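Local coordinates for protein type I modular polyketide synthase (Streptomyces albus subsp. albus, PDB 6IYR) that probably selects an extender unit carried as a malonyl-type coenzyme A thioester and loads it in module 8 of the salinomycin polyketide synthase, at residues A52-A57 with A108-A113; G90-E95 with L101-A106; H219-I224 with V318-H323; A280-N285 with V291-P296. One frame throughout, in Å; residues are numbered along the deposited sequence.

In the fold
The four contacts form two groups on opposite sides of the chain's centre. Contacts 1 and 2, with centres 9 Å apart, belong to a small lobe in which helices 50-65 and 97-108 pack on an antiparallel sheet. Contact 3, whose centre is 10 Å from that of contact 4, forms the probable acyltransferase active site, where a phosphate lies between Ser-220 and the 318-323 loop. The hairpin of contact 4 supports both halves of that site: Ser-293 OG is 2.8 Å from Ser-322 O, and Asn-285 OD1 is also 2.8 Å from His-219 NE2. Contact 2 lies about 41 Å from contact 3 between centres, so the small lobe is remote from the phosphate.

Contact 1 of 4, residues A52-A57 with A108-A113; sequences ALRGQA and AEAAPA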
# COMPACT_ATOMS: atom_id res chain seq x y z
N ALA A 52 -15.45 -28.54 4.88
CA ALA A 52 -16.36 -28.16 5.94
C ALA A 52 -16.72 -26.67 5.89
O ALA A 52 -17.81 -26.29 6.32
CB ALA A 52 -15.77 -28.49 7.29
N LEU A 53 -15.79 -25.82 5.45
CA LEU A 53 -16.12 -24.41 5.25
C LEU A 53 -17.31 -24.33 4.30
O LEU A 53 -18.22 -23.55 4.52
CB LEU A 53 -14.97 -23.61 4.65
CG LEU A 53 -15.31 -22.13 4.43
CD1 LEU A 53 -15.60 -21.46 5.76
CD2 LEU A 53 -14.18 -21.41 3.72
N ARG A 54 -17.25 -25.08 3.21
CA ARG A 54 -18.27 -25.01 2.19
C ARG A 54 -19.61 -25.52 2.73
O ARG A 54 -20.67 -24.99 2.39
CB ARG A 54 -17.82 -25.79 0.96
CG ARG A 54 -16.85 -25.00 0.10
CD ARG A 54 -16.56 -25.68 -1.23
NE ARG A 54 -15.38 -26.54 -1.12
CZ ARG A 54 -15.39 -27.87 -1.15
NH1 ARG A 54 -14.26 -28.54 -0.98
NH2 ARG A 54 -16.53 -28.53 -1.37
N GLY A 55 -19.54 -26.46 3.66
CA GLY A 55 -20.70 -26.90 4.40
C GLY A 55 -21.30 -25.83 5.29
O GLY A 55 -22.52 -25.75 5.46
N GLN A 56 -20.46 -25.10 5.99
CA GLN A 56 -20.95 -23.97 6.77
C GLN A 56 -21.66 -22.93 5.90
O GLN A 56 -22.66 -22.34 6.30
CB GLN A 56 -19.79 -23.32 7.48
CG GLN A 56 -19.20 -24.19 8.56
CD GLN A 56 -19.85 -23.88 9.87
OE1 GLN A 56 -19.33 -23.09 10.65
NE2 GLN A 56 -21.10 -24.31 10.01
N ALA A 57 -21.10 -22.67 4.73
CA ALA A 57 -21.74 -21.78 3.78
C ALA A 57 -23.15 -22.28 3.39
O ALA A 57 -24.09 -21.50 3.34
CB ALA A 57 -20.87 -21.58 2.55
N ALA A 108 -20.55 -21.92 -1.31
CA ALA A 108 -20.75 -23.31 -0.92
C ALA A 108 -20.40 -24.21 -2.09
O ALA A 108 -20.07 -25.37 -1.89
CB ALA A 108 -22.18 -23.57 -0.45
N GLU A 109 -20.39 -23.67 -3.30
CA GLU A 109 -20.07 -24.46 -4.49
C GLU A 109 -18.65 -24.21 -5.00
O GLU A 109 -18.37 -24.47 -6.16
CB GLU A 109 -21.07 -24.13 -5.61
CG GLU A 109 -22.44 -24.77 -5.44
CD GLU A 109 -23.58 -23.81 -5.76
OE1 GLU A 109 -23.43 -22.96 -6.67
OE2 GLU A 109 -24.62 -23.88 -5.07
N ALA A 110 -17.81 -23.58 -4.19
CA ALA A 110 -16.52 -23.09 -4.66
C ALA A 110 -16.59 -22.40 -6.01
O ALA A 110 -15.71 -22.58 -6.84
CB ALA A 110 -15.52 -24.23 -4.73
N ALA A 111 -17.61 -21.59 -6.24
CA ALA A 111 -17.60 -20.76 -7.42
C ALA A 111 -17.20 -19.37 -7.01
O ALA A 111 -17.36 -18.98 -5.86
CB ALA A 111 -18.96 -20.74 -8.11
N PRO A 112 -16.63 -18.63 -7.94
CA PRO A 112 -16.14 -17.35 -7.47
C PRO A 112 -17.13 -16.28 -7.85
O PRO A 112 -17.79 -16.41 -8.86
CB PRO A 112 -14.82 -17.17 -8.24
CG PRO A 112 -14.51 -18.50 -8.87
CD PRO A 112 -15.85 -19.13 -9.09
N ALA A 113 -17.27 -15.25 -7.03
CA ALA A 113 -18.18 -14.16 -7.35
C ALA A 113 -17.81 -12.95 -6.51
O ALA A 113 -17.19 -13.08 -5.45
CB ALA A 113 -19.61 -14.59 -7.06
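Arg-54 lays the aliphatic part of its side chain across the last turn of helix 97-108, with CB, CG and CD all beside the carbonyl oxygen of Ala-108. CD comes nearest, 3.6 Å from Ala-108 O, and also touches Ala-110, whose CB is 3.9 Å from Arg-54 CD. The chain is extended as far as CD and then bends (chi3 -92°), which turns the guanidinium group away from Ala-108 O, with the Ala-110 methyl still near it; its NH2 forms a salt bridge with Glu-51 on the same helix. The surface that Arg-54 covers is the C-terminal cap of helix 97-108, a Schellman motif with Ala-110 as its positive-phi C-prime residue (phi 44°). Ala-111 N reaches back to Ala-106 O at 2.8 Å, and Ala-110 N to Leu-107 O. One turn further along helix 50-65 the packing becomes methyl on methyl: Ala-57 CB meets Ala-108 CB at 3.8 Å. The Ala-108 methyl also sits 3.5 Å from Arg-54 O. Its small size allows a close approach, with 4.3 Å between Arg-54 CA and Ala-108 CA. Beneath the contact, Leu-53 packs on Val-45 of strand 41-47, while Ala-57 also rests on Leu-107.

Contact 2 of 4, residues G90-E95 with L101-A106; sequences GVVLAE and LTALDA
Val-92 of the middle strand meets Ala-103 of helix 97-108 where this helix packs on a three-stranded antiparallel sheet, in an alpha/beta lobe that resembles the ketosynthase-to-acyltransferase linker of related synthases. The tight part is small: Val-92 CB lies 3.7 Å from Ala-103 CB, and Val-92 CG1 lies 3.8 Å from the same methyl. With so short a side chain on the helix, Val-92 CA and Ala-103 CA are 6.0 Å apart. Further along the strand the fit slackens, and Ala-94 CB stays 5.4 Å from Ala-103 CB. The outer side of the helix is polar and closer to solvent. There Thr-102 OG1 bonds back to Glu-98 O, and Asp-105 forms a salt bridge with Arg-65 of helix 50-65. On the inner side, Val-92 and Leu-104 both touch Trp-43 of strand 41-47, while Val-91 and Leu-93 face the opposite way, toward helix 431-443. Val-92 turns both methyls to the helix, CG1 anti to its carbonyl carbon (chi1 -60°). Leu-104 crosses it at about a right angle, its CD2 meeting both branches, 4.0 Å from Val-92 CG1 and 4.1 Å from Val-92 CG2.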
# COMPACT_ATOMS: atom_id res chain seq x y z
N GLY A 90 -13.99 -17.89 5.25
CA GLY A 90 -14.79 -17.35 4.16
C GLY A 90 -15.55 -16.14 4.65
O GLY A 90 -15.86 -16.01 5.84
N VAL A 91 -15.75 -15.18 3.75
CA VAL A 91 -16.53 -14.00 4.08
C VAL A 91 -17.46 -13.73 2.91
O VAL A 91 -17.05 -13.85 1.75
CB VAL A 91 -15.65 -12.76 4.29
CG1 VAL A 91 -16.51 -11.60 4.73
CG2 VAL A 91 -14.56 -13.02 5.30
N VAL A 92 -18.71 -13.38 3.20
CA VAL A 92 -19.56 -12.84 2.14
C VAL A 92 -20.00 -11.47 2.49
O VAL A 92 -20.13 -11.15 3.66
CB VAL A 92 -20.80 -13.72 1.86
CG1 VAL A 92 -20.35 -15.12 1.44
CG2 VAL A 92 -21.68 -13.80 3.09
N LEU A 93 -20.06 -10.62 1.48
CA LEU A 93 -20.43 -9.22 1.69
C LEU A 93 -21.67 -9.01 0.90
O LEU A 93 -21.65 -9.24 -0.30
CB LEU A 93 -19.41 -8.26 1.07
CG LEU A 93 -18.08 -7.87 1.71
CD1 LEU A 93 -17.87 -8.57 3.03
CD2 LEU A 93 -16.95 -8.11 0.73
N ALA A 94 -22.68 -8.41 1.49
CA ALA A 94 -23.86 -8.08 0.72
C ALA A 94 -24.68 -7.10 1.53
O ALA A 94 -24.43 -6.91 2.73
CB ALA A 94 -24.65 -9.34 0.39
N GLU A 95 -25.58 -6.43 0.83
CA GLU A 95 -26.42 -5.37 1.37
C GLU A 95 -27.76 -5.88 1.79
O GLU A 95 -28.40 -5.26 2.61
CB GLU A 95 -26.66 -4.29 0.32
CG GLU A 95 -25.41 -3.84 -0.41
CD GLU A 95 -25.58 -2.51 -1.11
OE1 GLU A 95 -26.60 -1.84 -0.85
OE2 GLU A 95 -24.72 -2.16 -1.94
N LEU A 101 -27.67 -14.54 -0.29
CA LEU A 101 -27.99 -15.84 -0.89
C LEU A 101 -27.08 -16.12 -2.07
O LEU A 101 -26.53 -17.22 -2.20
CB LEU A 101 -29.47 -15.87 -1.32
CG LEU A 101 -30.49 -16.80 -0.64
CD1 LEU A 101 -30.12 -17.27 0.75
CD2 LEU A 101 -31.88 -16.15 -0.63
N THR A 102 -26.99 -15.18 -3.01
CA THR A 102 -26.15 -15.34 -4.17
C THR A 102 -24.71 -15.60 -3.76
O THR A 102 -24.03 -16.45 -4.34
CB THR A 102 -26.21 -14.09 -5.03
OG1 THR A 102 -27.57 -13.83 -5.37
CG2 THR A 102 -25.36 -14.22 -6.27
N ALA A 103 -24.22 -14.87 -2.76
CA ALA A 103 -22.82 -15.02 -2.35
C ALA A 103 -22.58 -16.35 -1.62
O ALA A 103 -21.65 -17.08 -1.95
CB ALA A 103 -22.42 -13.85 -1.47
N LEU A 104 -23.50 -16.74 -0.74
CA LEU A 104 -23.33 -18.01 -0.03
C LEU A 104 -23.44 -19.24 -0.93
O LEU A 104 -22.84 -20.27 -0.66
CB LEU A 104 -24.33 -18.13 1.09
CG LEU A 104 -24.09 -17.18 2.26
CD1 LEU A 104 -25.36 -16.99 3.07
CD2 LEU A 104 -22.96 -17.67 3.13
N ASP A 105 -24.27 -19.18 -1.94
CA ASP A 105 -24.41 -20.32 -2.81
C ASP A 105 -23.11 -20.50 -3.59
O ASP A 105 -22.65 -21.62 -3.80
CB ASP A 105 -25.58 -20.11 -3.76
CG ASP A 105 -26.93 -20.57 -3.15
OD1 ASP A 105 -26.97 -21.16 -2.05
OD2 ASP A 105 -27.96 -20.37 -3.82
N ALA A 106 -22.53 -19.37 -4.02
CA ALA A 106 -21.23 -19.43 -4.71
C ALA A 106 -20.14 -19.96 -3.78
O ALA A 106 -19.36 -20.83 -4.17
CB ALA A 106 -20.86 -18.08 -5.27

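Contact 3 of 4, residues H219-I224 with V318-H323; sequences HSQGEI and VDYASH. With PO4 (phosphate ion), chain B.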
# COMPACT_ATOMS: atom_id res chain seq x y z
N HIS A 219 8.78 2.65 0.06
CA HIS A 219 9.46 2.61 -1.21
C HIS A 219 9.63 4.07 -1.67
O HIS A 219 8.67 4.78 -1.90
CB HIS A 219 8.68 1.76 -2.22
CG HIS A 219 9.44 1.44 -3.46
ND1 HIS A 219 9.86 2.41 -4.34
CD2 HIS A 219 9.76 0.26 -4.03
CE1 HIS A 219 10.49 1.84 -5.35
NE2 HIS A 219 10.44 0.53 -5.19
N SER A 220 10.86 4.53 -1.71
CA SER A 220 11.13 5.94 -1.97
C SER A 220 10.30 6.85 -1.07
O SER A 220 10.45 6.82 0.16
CB SER A 220 10.89 6.27 -3.46
OG SER A 220 11.53 7.50 -3.81
N GLN A 221 9.58 7.79 -1.68
CA GLN A 221 8.71 8.73 -0.97
C GLN A 221 7.81 8.00 0.01
O GLN A 221 7.33 8.60 0.97
CB GLN A 221 7.83 9.51 -1.96
CG GLN A 221 7.01 8.60 -2.89
CD GLN A 221 6.41 9.32 -4.11
OE1 GLN A 221 7.03 9.35 -5.20
NE2 GLN A 221 5.14 9.74 -3.98
N GLY A 222 7.57 6.72 -0.23
CA GLY A 222 6.70 5.97 0.62
C GLY A 222 7.22 5.90 2.04
O GLY A 222 6.45 5.77 2.97
N GLU A 223 8.53 6.02 2.20
CA GLU A 223 9.16 5.97 3.53
C GLU A 223 8.72 7.11 4.40
O GLU A 223 8.64 6.95 5.62
CB GLU A 223 10.69 5.93 3.45
CG GLU A 223 11.27 4.60 3.11
CD GLU A 223 12.67 4.40 3.62
OE1 GLU A 223 13.43 5.39 3.66
OE2 GLU A 223 13.04 3.24 3.90
N ILE A 224 8.29 8.20 3.76
CA ILE A 224 7.81 9.39 4.46
C ILE A 224 6.47 9.11 5.14
O ILE A 224 6.19 9.64 6.21
CB ILE A 224 7.71 10.63 3.54
CG1 ILE A 224 9.03 10.88 2.80
CG2 ILE A 224 7.40 11.88 4.32
CD1 ILE A 224 8.92 11.96 1.75
N VAL A 318 6.72 8.69 -15.56
CA VAL A 318 7.23 9.75 -14.67
C VAL A 318 8.19 10.50 -15.53
O VAL A 318 8.74 9.95 -16.49
CB VAL A 318 8.03 9.21 -13.47
CG1 VAL A 318 7.12 8.56 -12.45
CG2 VAL A 318 9.09 8.22 -13.93
N ASP A 319 8.47 11.75 -15.19
CA ASP A 319 9.40 12.49 -16.03
C ASP A 319 10.58 13.00 -15.23
O ASP A 319 11.17 14.01 -15.60
CB ASP A 319 8.70 13.64 -16.74
CG ASP A 319 8.08 14.61 -15.75
OD1 ASP A 319 8.44 14.53 -14.55
OD2 ASP A 319 7.36 15.52 -16.20
N TYR A 320 10.93 12.30 -14.15
CA TYR A 320 12.15 12.64 -13.42
C TYR A 320 12.87 11.37 -13.11
O TYR A 320 12.29 10.29 -13.14
CB TYR A 320 11.87 13.41 -12.14
CG TYR A 320 10.96 12.69 -11.19
CD1 TYR A 320 9.57 12.80 -11.31
CD2 TYR A 320 11.46 11.86 -10.19
CE1 TYR A 320 8.72 12.01 -10.53
CE2 TYR A 320 10.61 11.18 -9.31
CZ TYR A 320 9.23 11.26 -9.50
OH TYR A 320 8.37 10.52 -8.71
N ALA A 321 14.18 11.51 -13.00
CA ALA A 321 15.09 10.43 -12.67
C ALA A 321 15.62 10.62 -11.23
O ALA A 321 16.75 11.09 -11.01
CB ALA A 321 16.24 10.42 -13.66
N SER A 322 14.86 10.15 -10.26
CA SER A 322 15.38 10.05 -8.88
C SER A 322 16.16 8.75 -8.66
O SER A 322 16.27 7.90 -9.56
CB SER A 322 14.22 10.13 -7.90
OG SER A 322 13.33 9.08 -8.17
N HIS A 323 16.84 8.69 -7.54
CA HIS A 323 17.59 7.52 -7.14
C HIS A 323 18.81 7.35 -8.05
O HIS A 323 19.28 6.24 -8.26
CB HIS A 323 16.69 6.28 -7.12
CG HIS A 323 15.50 6.45 -6.23
ND1 HIS A 323 15.62 6.53 -4.86
CD2 HIS A 323 14.22 6.75 -6.51
CE1 HIS A 323 14.47 6.94 -4.34
NE2 HIS A 323 13.60 7.04 -5.32
P PO4 B . 9.94 8.93 -5.94
O1 PO4 B . 8.77 8.50 -6.80
O2 PO4 B . 10.45 10.38 -6.02
O3 PO4 B . 9.41 8.69 -4.53
O4 PO4 B . 11.09 8.07 -6.38
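What is probably the nucleophile elbow, the sharp turn between strand 215-218 and helix 222-230, presents Ser-220 to His-323 of the facing loop. Ser-220 OG and His-323 NE2 are hydrogen-bonded at 2.6 Å, with the oxygen at the ring edge, near the imidazole plane. Ser-220 has the strained backbone of such elbows (phi 50°) at the first corner of a type II' turn; its OG, anti to the backbone N (chi1 -163°), leans across to the histidine. On the other side of the ring, His-323 ND1 bonds to Asn-375 O, which fixes the ring's rotation. The GxSxG sequence and this pairing are consistent with the Ser-His dyad of acyltransferases, and Tyr-Ala-Ser-His at 320-323 is the signature usually associated with methylmalonyl-selective domains. A phosphate, probably from the crystallisation liquor, fills the gap between the two segments. Gln-221 N donates to its O3 at 3.0 Å (157° at the hydrogen), as the amide after the nucleophile does in the family's oxyanion hole. Phosphate O4 takes Ser-322 OG at 3.0 Å and is 2.9 Å from His-323 NE2, again at the ring edge. Tyr-320 OH lies 2.8 Å from phosphate O1, though its proton has another acceptor within reach. Arg-245 NH1 also binds the ion, while the very short Ser-220 and Gln-221 side-chain approaches to it are doubtful.

Contact 4 of 4, residues A280-N285 with V291-P296; sequences ALASVN and VVSGDP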
# COMPACT_ATOMS: atom_id res chain seq x y z
N ALA A 280 21.01 4.82 -13.68
CA ALA A 280 21.26 4.41 -12.31
C ALA A 280 20.28 3.30 -11.97
O ALA A 280 19.16 3.24 -12.51
CB ALA A 280 21.11 5.59 -11.36
N LEU A 281 20.70 2.41 -11.09
CA LEU A 281 19.78 1.42 -10.53
C LEU A 281 18.89 2.06 -9.47
O LEU A 281 19.34 2.44 -8.38
CB LEU A 281 20.56 0.24 -9.95
CG LEU A 281 19.60 -0.86 -9.43
CD1 LEU A 281 18.65 -1.38 -10.49
CD2 LEU A 281 20.44 -1.99 -8.88
N ALA A 282 17.65 2.36 -9.84
CA ALA A 282 16.80 3.14 -8.94
C ALA A 282 16.09 2.27 -7.91
O ALA A 282 15.99 2.65 -6.74
CB ALA A 282 15.81 3.95 -9.73
N SER A 283 15.66 1.07 -8.30
CA SER A 283 14.96 0.25 -7.32
C SER A 283 15.07 -1.20 -7.68
O SER A 283 15.13 -1.55 -8.85
CB SER A 283 13.49 0.72 -7.17
OG SER A 283 12.68 0.26 -8.21
N VAL A 284 15.20 -2.02 -6.65
CA VAL A 284 15.11 -3.47 -6.80
C VAL A 284 13.88 -3.96 -6.06
O VAL A 284 13.86 -3.95 -4.83
CB VAL A 284 16.34 -4.16 -6.19
CG1 VAL A 284 16.28 -5.67 -6.40
CG2 VAL A 284 17.60 -3.57 -6.81
N ASN A 285 12.89 -4.39 -6.83
CA ASN A 285 11.57 -4.69 -6.32
C ASN A 285 11.24 -6.17 -6.20
O ASN A 285 10.25 -6.51 -5.59
CB ASN A 285 10.55 -3.99 -7.17
CG ASN A 285 10.74 -2.51 -7.17
OD1 ASN A 285 11.26 -1.96 -6.22
ND2 ASN A 285 10.51 -1.88 -8.28
N VAL A 291 14.04 -1.30 -11.49
CA VAL A 291 13.73 -0.04 -12.15
C VAL A 291 15.05 0.73 -12.33
O VAL A 291 15.87 0.82 -11.40
CB VAL A 291 12.67 0.78 -11.36
CG1 VAL A 291 12.42 2.12 -12.05
CG2 VAL A 291 11.35 0.02 -11.27
N VAL A 292 15.26 1.22 -13.55
CA VAL A 292 16.41 2.03 -13.87
C VAL A 292 16.01 3.44 -14.20
O VAL A 292 15.04 3.68 -14.92
CB VAL A 292 17.13 1.41 -15.08
CG1 VAL A 292 18.23 2.30 -15.62
CG2 VAL A 292 17.66 0.06 -14.70
N SER A 293 16.73 4.40 -13.65
CA SER A 293 16.40 5.80 -13.90
C SER A 293 17.52 6.46 -14.67
O SER A 293 18.65 6.02 -14.56
CB SER A 293 16.18 6.55 -12.59
OG SER A 293 17.38 6.74 -11.85
N GLY A 294 17.24 7.58 -15.34
CA GLY A 294 18.27 8.38 -15.97
C GLY A 294 17.74 9.23 -17.12
O GLY A 294 16.56 9.58 -17.17
N ASP A 295 18.64 9.60 -18.00
CA ASP A 295 18.36 10.54 -19.04
C ASP A 295 17.56 9.90 -20.16
O ASP A 295 17.63 8.69 -20.41
CB ASP A 295 19.66 11.17 -19.57
CG ASP A 295 20.34 12.07 -18.52
OD1 ASP A 295 19.93 13.25 -18.38
OD2 ASP A 295 21.24 11.57 -17.81
N PRO A 296 16.65 10.68 -20.71
CA PRO A 296 15.67 10.10 -21.63
C PRO A 296 16.33 9.28 -22.76
O PRO A 296 15.85 8.21 -23.10
CB PRO A 296 14.95 11.33 -22.20
CG PRO A 296 15.20 12.44 -21.21
CD PRO A 296 16.54 12.15 -20.61
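Ala-280 opens the antiparallel pairing with Ser-293 through two backbone bonds, Ala-280 N to Ser-293 O at 2.8 Å and Ser-293 N to Ala-280 O at 2.9 Å. The same Ala-280 O also receives a CA-H contact from Val-292 CA at 3.3 Å. Leu-281 pairs with Val-292 without backbone bonds, and both side chains lie on the other face of the sheet; Leu-281 CD1 bends back to 3.7 Å from Val-291 O. Next comes a classic beta bulge: Ala-282 and Ser-283 both stand opposite Val-291, because Ala-282 has a near-helical backbone (psi -38°). Val-291 O therefore accepts two amides, Ala-282 N at 2.8 Å and Ser-283 N at 3.1 Å, each donor tilted from the carbonyl plane. In return Val-291 N gives a straighter bond to Ser-283 O (165° at the hydrogen). The bulge puts the Ala-282 methyl on the same face as Ala-280, beside Ser-293 OG, which is itself bonded to Ser-322 O. Ser-283 OG presses on Val-291, 3.2 Å from its CB. Asn-285 reaches back with ND2, weakly bonded to Ser-283 OG and 3.6 Å from Val-291 CG2, while its OD1 takes His-219 NE2. The hairpin belongs to a ferredoxin-like subdomain, as in other acyltransferases. Strand 257-261 flanks it beside 289-294, and short strand 377-378 lies beside 279-286. Helix 265-273 packs against Leu-281 and Val-292, whereas His-219 and His-323 lie over the face of Ser-283 and Ala-282.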